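Local coordinates for P protein (Mumps virus, PDB 3BBZ), which probably binds the viral nucleocapsid through this three-helix C-terminal domain of the phosphoprotein, as part of the viral RNA polymerase, at residues F24-R27 and L28-S32. The protein carries 1 engineered substitution. Residues are numbered along the deposited sequence; the frame is centred on the assembly and turned at random.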
loop_
_atom_site.group_PDB
_atom_site.type_symbol
_atom_site.label_atom_id
_atom_site.label_comp_id
_atom_site.label_asym_id
_atom_site.label_seq_id
_atom_site.Cartn_x
_atom_site.Cartn_y
_atom_site.Cartn_z
ATOM N N PHE A 24 -5.076 -0.312 -3.603
ATOM C CA PHE A 24 -3.905 -0.628 -2.765
ATOM C C PHE A 24 -4.305 -1.427 -1.520
ATOM O O PHE A 24 -3.613 -2.383 -1.112
ATOM C CB PHE A 24 -3.185 0.652 -2.331
ATOM C CG PHE A 24 -2.053 1.064 -3.233
ATOM C CD1 PHE A 24 -1.954 2.381 -3.704
ATOM C CD2 PHE A 24 -1.086 0.166 -3.610
ATOM C CE1 PHE A 24 -0.872 2.785 -4.551
ATOM C CE2 PHE A 24 -0.020 0.547 -4.471
ATOM C CZ PHE A 24 0.084 1.861 -4.919
ATOM N N GLU A 25 -5.454 -1.071 -0.944
ATOM C CA GLU A 25 -5.938 -1.738 0.271
ATOM C C GLU A 25 -6.435 -3.146 -0.076
ATOM O O GLU A 25 -6.256 -4.083 0.705
ATOM C CB GLU A 25 -7.074 -0.935 0.895
ATOM C CG GLU A 25 -6.666 0.340 1.644
ATOM C CD GLU A 25 -7.885 1.185 2.079
ATOM O OE1 GLU A 25 -9.056 0.803 1.753
ATOM O OE2 GLU A 25 -7.667 2.211 2.790
ATOM N N GLN A 26 -7.061 -3.306 -1.249
ATOM C CA GLN A 26 -7.377 -4.648 -1.746
ATOM C C GLN A 26 -6.097 -5.434 -1.954
ATOM O O GLN A 26 -6.030 -6.559 -1.554
ATOM C CB GLN A 26 -8.187 -4.593 -3.041
ATOM C CG GLN A 26 -9.668 -4.194 -2.847
ATOM C CD GLN A 26 -10.625 -5.395 -2.829
ATOM O OE1 GLN A 26 -10.183 -6.528 -2.690
ATOM N NE2 GLN A 26 -11.946 -5.132 -2.951
ATOM N N ARG A 27 -5.093 -4.828 -2.599
ATOM C CA ARG A 27 -3.764 -5.435 -2.761
ATOM C C ARG A 27 -3.117 -5.844 -1.433
ATOM O O ARG A 27 -2.633 -6.963 -1.268
ATOM C CB ARG A 27 -2.857 -4.476 -3.550
ATOM C CG ARG A 27 -1.667 -5.133 -4.232
ATOM C CD ARG A 27 -1.031 -4.251 -5.330
ATOM N NE ARG A 27 0.342 -4.714 -5.605
ATOM C CZ ARG A 27 1.354 -3.928 -6.003
ATOM N NH1 ARG A 27 1.180 -2.626 -6.199
ATOM N NH2 ARG A 27 2.561 -4.453 -6.218
ATOM N N LEU A 28 -3.135 -4.937 -0.458
ATOM C CA LEU A 28 -2.513 -5.194 0.807
ATOM C C LEU A 28 -3.223 -6.300 1.581
ATOM O O LEU A 28 -2.558 -7.155 2.173
ATOM C CB LEU A 28 -2.447 -3.922 1.640
ATOM C CG LEU A 28 -1.745 -3.958 3.005
ATOM C CD1 LEU A 28 -0.295 -4.403 2.882
ATOM C CD2 LEU A 28 -1.848 -2.579 3.703
ATOM N N ALA A 29 -4.552 -6.302 1.534
ATOM C CA ALA A 29 -5.343 -7.294 2.264
ATOM C C ALA A 29 -5.070 -8.738 1.772
ATOM O O ALA A 29 -5.237 -9.693 2.532
ATOM C CB ALA A 29 -6.815 -6.963 2.172
ATOM N N LYS A 30 -4.634 -8.873 0.514
ATOM C CA LYS A 30 -4.481 -10.157 -0.160
ATOM C C LYS A 30 -3.051 -10.610 -0.254
ATOM O O LYS A 30 -2.810 -11.541 -1.009
ATOM C CB LYS A 30 -4.973 -10.044 -1.603
ATOM C CG LYS A 30 -6.283 -10.718 -1.967
ATOM C CD LYS A 30 -7.473 -10.283 -1.086
ATOM C CE LYS A 30 -8.349 -9.248 -1.743
ATOM N NZ LYS A 30 -8.184 -7.909 -1.097
ATOM N N ALA A 31 -2.111 -9.909 0.395
ATOM C CA ALA A 31 -0.682 -10.251 0.388
ATOM C C ALA A 31 -0.193 -10.416 1.828
ATOM O O ALA A 31 -0.687 -9.766 2.746
ATOM C CB ALA A 31 0.172 -9.166 -0.316
ATOM N N SER A 32 0.795 -11.263 2.029
ATOM C CA SER A 32 1.297 -11.425 3.363
ATOM C C SER A 32 2.797 -11.682 3.437
ATOM O O SER A 32 3.374 -11.580 4.527
ATOM C CB SER A 32 0.546 -12.559 4.054
ATOM O OG SER A 32 0.702 -13.777 3.325
#
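K30 NZ is gripped by two oxygens of a single residue, Q26, at the C-terminal end of helix 18-29 in a small three-helix bundle. K30 NZ stands 2.6 Å from Q26 O, the backbone carbonyl, and 2.9 Å from Q26 OE1, its amide oxygen. The ammonium approaches Q26 O from the side, with a C=O...N angle of 120°, and lies only slightly out of the plane of that backbone carbonyl. Both chains bend to meet: K30 doubles back through its last three torsions and Q26 turns at chi2 (-99°), so that the lysine runs alongside the glutamine in the same direction. K30 CE rests 3.4 Å from Q26 OE1. A positive charge beside the carbonyl end of a helix would be expected to suit the helix dipole.

The backbone unwinds here. L28 N to F24 O and A29 N to E25 O are regular i+4 helical bonds, but K30 N keeps just a weak one to Q26 O and pairs with R27 O at 3.3 Å, sitting well above that carbonyl's plane. K30 has already left helical geometry, and the chain turns toward helix 34-47.

F24 and L28 face inward, both against I11 of helix 3-14, and L28 also meets L37. The largely extended chain of R27, with CG anti to its backbone N (chi1 -158°), takes its guanidinium to a salt bridge with D43. K4 NZ of helix 3-14 bridges the carbonyls of L28 and A31, and A31 CB lies 3.7 Å from R27 O.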